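Local atomic coordinates of KP6 killer toxin subunit alpha (Ustilago maydis virus P6, PDB entry 4GVB), a protein that forms one half of a secreted viral killer toxin lethal to sensitive fungal cells, recognising cellular receptors before the complex with the beta subunit causes death. Residues Lys13-Cys18 and Ala48-Phe53. Sequence-based numbering, arbitrary orientation.
Sequences KWECWC and AGHCLF
The imidazole of His50 lies against the indole of Trp17 as an offset stack, its centroid 4.1 Å from that of the six-membered ring and the two planes only 19° apart. Trp17 CE3 sits over the middle of the imidazole, 3.5 Å from His50 CD2, while Ala48 O approaches the other face near the rim. Trp17 reaches this place with CG between its backbone N and carbonyl carbon (chi1 60°), which sets the indole alongside His50. Histidine suits the position because it can stack and donate at once: His50 ND1 gives a 2.7 Å hydrogen bond to Glu15 OE2, on the anti side but tilted out of the carboxylate plane, and NE2 bonds to Glu26. Stacking and two bonds together fix the ring's rotation, and the two carboxylates would probably favour a protonated imidazole. Glutamate offers a long apolar stem with a charged end: CG anti to the backbone N (chi1 169°) and an extended chain carry the carboxylate to His50, while CB and CG run beside Leu52.

On the opposite face of the sheet from Glu15 and Leu52, the flat ring of Phe53 is broad enough to span two neighbours: Phe53 CE1 lies 3.7 Å from Trp14 CB, and Phe53 CZ meets Cys16 SG obliquely at 3.9 Å. Between the strands, Cys16 N to Cys51 O and Cys51 N to Cys16 O, each 2.8 Å, make an antiparallel hydrogen-bonded pair. At the end of the pairing, Phe53 O accepts from both Lys13 N and Trp14 N, a classic beta bulge.

Strands 14-19 and 50-53 are the central pair of a four-stranded antiparallel sheet, flanked by 71-76 and 43-45 respectively. The small buried cysteines pack on Phe61 of helix 58-67, and disulfides tie Cys16 to Cys74 of strand 71-76 and Cys51 to Cys35, just after helix 28-33.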
ATOM      1  N   LYS A  13     -15.058  12.419 -13.103  1.00 20.00           N
ATOM      2  CA  LYS A  13     -14.742  13.812 -12.837  1.00 23.17           C
ATOM      3  C   LYS A  13     -13.360  13.977 -12.220  1.00 28.69           C
ATOM      4  O   LYS A  13     -12.749  15.034 -12.321  1.00 31.08           O
ATOM      5  CB  LYS A  13     -15.818  14.439 -11.951  1.00 23.18           C
ATOM      6  CG  LYS A  13     -17.208  14.309 -12.553  1.00 30.17           C
ATOM      7  CD  LYS A  13     -18.253  15.099 -11.780  1.00 33.92           C
ATOM      8  CE  LYS A  13     -19.569  15.117 -12.556  1.00 35.78           C
ATOM      9  NZ  LYS A  13     -20.380  16.342 -12.314  1.00 44.45           N
ATOM     10  N   TRP A  14     -12.872  12.918 -11.589  1.00 22.69           N
ATOM     11  CA  TRP A  14     -11.587  12.966 -10.913  1.00 24.32           C
ATOM     12  C   TRP A  14     -10.760  11.735 -11.258  1.00 24.34           C
ATOM     13  O   TRP A  14     -11.304  10.649 -11.504  1.00 17.89           O
ATOM     14  CB  TRP A  14     -11.790  13.046  -9.403  1.00 26.15           C
ATOM     15  CG  TRP A  14     -12.587  14.228  -8.952  1.00 25.73           C
ATOM     16  CD1 TRP A  14     -13.879  14.234  -8.498  1.00 26.71           C
ATOM     17  CD2 TRP A  14     -12.136  15.579  -8.894  1.00 28.62           C
ATOM     18  NE1 TRP A  14     -14.256  15.513  -8.166  1.00 31.97           N
ATOM     19  CE2 TRP A  14     -13.202  16.358  -8.402  1.00 30.47           C
ATOM     20  CE3 TRP A  14     -10.929  16.209  -9.211  1.00 32.11           C
ATOM     21  CZ2 TRP A  14     -13.097  17.734  -8.220  1.00 30.42           C
ATOM     22  CZ3 TRP A  14     -10.828  17.579  -9.035  1.00 39.48           C
ATOM     23  CH2 TRP A  14     -11.905  18.326  -8.543  1.00 36.20           C
ATOM     24  N   GLU A  15      -9.441  11.913 -11.287  1.00 24.00           N
ATOM     25  CA  GLU A  15      -8.514  10.827 -11.542  1.00 22.76           C
ATOM     26  C   GLU A  15      -7.367  10.974 -10.558  1.00 26.98           C
ATOM     27  O   GLU A  15      -6.555  11.884 -10.706  1.00 26.67           O
ATOM     28  CB  GLU A  15      -7.981  10.930 -12.956  1.00 23.31           C
ATOM     29  CG  GLU A  15      -6.821  10.012 -13.263  1.00 25.06           C
ATOM     30  CD  GLU A  15      -6.403  10.143 -14.696  1.00 32.08           C
ATOM     31  OE1 GLU A  15      -6.912  11.078 -15.357  1.00 32.56           O
ATOM     32  OE2 GLU A  15      -5.602   9.310 -15.168  1.00 33.43           O
ATOM     33  N   CYS A  16      -7.304  10.098  -9.553  1.00 22.33           N
ATOM     34  CA  CYS A  16      -6.391  10.305  -8.422  1.00 20.77           C
ATOM     35  C   CYS A  16      -5.460   9.119  -8.210  1.00 18.48           C
ATOM     36  O   CYS A  16      -5.754   8.012  -8.644  1.00 20.27           O
ATOM     37  CB  CYS A  16      -7.187  10.537  -7.130  1.00 22.55           C
ATOM     38  SG  CYS A  16      -8.280  11.957  -7.095  1.00 24.59           S
ATOM     39  N   TRP A  17      -4.332   9.362  -7.543  1.00 21.50           N
ATOM     40  CA  TRP A  17      -3.391   8.291  -7.221  1.00 19.33           C
ATOM     41  C   TRP A  17      -2.525   8.608  -6.008  1.00 20.59           C
ATOM     42  O   TRP A  17      -2.293   9.774  -5.671  1.00 21.29           O
ATOM     43  CB  TRP A  17      -2.503   7.930  -8.420  1.00 21.91           C
ATOM     44  CG  TRP A  17      -1.652   9.049  -8.947  1.00 27.15           C
ATOM     45  CD1 TRP A  17      -0.341   9.317  -8.632  1.00 25.76           C
ATOM     46  CD2 TRP A  17      -2.044  10.043  -9.904  1.00 27.16           C
ATOM     47  NE1 TRP A  17       0.089  10.426  -9.320  1.00 26.16           N
ATOM     48  CE2 TRP A  17      -0.931  10.884 -10.114  1.00 28.30           C
ATOM     49  CE3 TRP A  17      -3.230  10.305 -10.595  1.00 26.74           C
ATOM     50  CZ2 TRP A  17      -0.971  11.966 -10.991  1.00 29.27           C
ATOM     51  CZ3 TRP A  17      -3.267  11.384 -11.461  1.00 30.76           C
ATOM     52  CH2 TRP A  17      -2.148  12.202 -11.647  1.00 31.45           C
ATOM     53  N   CYS A  18      -2.033   7.552  -5.365  1.00 19.48           N
ATOM     54  CA  CYS A  18      -1.099   7.702  -4.257  1.00 19.32           C
ATOM     55  C   CYS A  18       0.305   8.018  -4.783  1.00 22.14           C
ATOM     56  O   CYS A  18       0.711   7.487  -5.804  1.00 24.36           O
ATOM     57  CB  CYS A  18      -1.065   6.420  -3.420  1.00 17.28           C
ATOM     58  SG  CYS A  18      -2.643   6.016  -2.636  1.00 18.44           S
ATOM     59  N   ALA A  48      -2.856   2.789 -16.250  1.00 36.69           N
ATOM     60  CA  ALA A  48      -2.192   3.970 -15.721  1.00 35.67           C
ATOM     61  C   ALA A  48      -2.017   3.865 -14.212  1.00 33.82           C
ATOM     62  O   ALA A  48      -1.330   4.682 -13.607  1.00 30.64           O
ATOM     63  CB  ALA A  48      -2.960   5.222 -16.081  1.00 34.86           C
ATOM     64  N   GLY A  49      -2.643   2.853 -13.619  1.00 32.05           N
ATOM     65  CA  GLY A  49      -2.655   2.680 -12.180  1.00 31.11           C
ATOM     66  C   GLY A  49      -3.268   3.854 -11.431  1.00 28.62           C
ATOM     67  O   GLY A  49      -2.745   4.245 -10.392  1.00 24.99           O
ATOM     68  N   HIS A  50      -4.366   4.408 -11.958  1.00 25.18           N
ATOM     69  CA  HIS A  50      -5.061   5.550 -11.347  1.00 22.62           C
ATOM     70  C   HIS A  50      -6.479   5.172 -10.914  1.00 21.02           C
ATOM     71  O   HIS A  50      -7.039   4.182 -11.406  1.00 20.21           O
ATOM     72  CB  HIS A  50      -5.132   6.738 -12.313  1.00 23.32           C
ATOM     73  CG  HIS A  50      -3.797   7.293 -12.687  1.00 28.01           C
ATOM     74  ND1 HIS A  50      -3.600   8.062 -13.815  1.00 30.80           N
ATOM     75  CD2 HIS A  50      -2.588   7.193 -12.087  1.00 30.51           C
ATOM     76  CE1 HIS A  50      -2.330   8.417 -13.886  1.00 31.96           C
ATOM     77  NE2 HIS A  50      -1.693   7.902 -12.849  1.00 32.75           N
ATOM     78  N   CYS A  51      -7.044   5.951  -9.992  1.00 17.69           N
ATOM     79  CA  CYS A  51      -8.402   5.709  -9.502  1.00 21.00           C
ATOM     80  C   CYS A  51      -9.341   6.826  -9.926  1.00 18.84           C
ATOM     81  O   CYS A  51      -9.131   7.987  -9.583  1.00 17.98           O
ATOM     82  CB  CYS A  51      -8.452   5.575  -7.974  1.00 18.10           C
ATOM     83  SG  CYS A  51     -10.035   4.913  -7.327  1.00 16.02           S
ATOM     84  N   LEU A  52     -10.393   6.448 -10.643  1.00 19.74           N
ATOM     85  CA  LEU A  52     -11.333   7.407 -11.197  1.00 19.22           C
ATOM     86  C   LEU A  52     -12.684   7.317 -10.497  1.00 19.85           C
ATOM     87  O   LEU A  52     -13.082   6.253 -10.032  1.00 16.54           O
ATOM     88  CB  LEU A  52     -11.464   7.202 -12.714  1.00 17.42           C
ATOM     89  CG  LEU A  52     -10.242   7.663 -13.514  1.00 24.63           C
ATOM     90  CD1 LEU A  52      -9.100   6.692 -13.364  1.00 23.45           C
ATOM     91  CD2 LEU A  52     -10.568   7.845 -15.001  1.00 22.32           C
ATOM     92  N   PHE A  53     -13.361   8.455 -10.386  1.00 18.33           N
ATOM     93  CA  PHE A  53     -14.714   8.497  -9.875  1.00 17.93           C
ATOM     94  C   PHE A  53     -15.472   9.765 -10.296  1.00 18.23           C
ATOM     95  O   PHE A  53     -14.876  10.809 -10.624  1.00 20.54           O
ATOM     96  CB  PHE A  53     -14.785   8.295  -8.339  1.00 15.20           C
ATOM     97  CG  PHE A  53     -13.604   8.847  -7.585  1.00 18.60           C
ATOM     98  CD1 PHE A  53     -13.484  10.213  -7.340  1.00 21.52           C
ATOM     99  CD2 PHE A  53     -12.609   7.994  -7.112  1.00 17.26           C
ATOM    100  CE1 PHE A  53     -12.380  10.718  -6.650  1.00 19.75           C
ATOM    101  CE2 PHE A  53     -11.501   8.491  -6.411  1.00 18.68           C
ATOM    102  CZ  PHE A  53     -11.386   9.851  -6.190  1.00 20.41           C
TER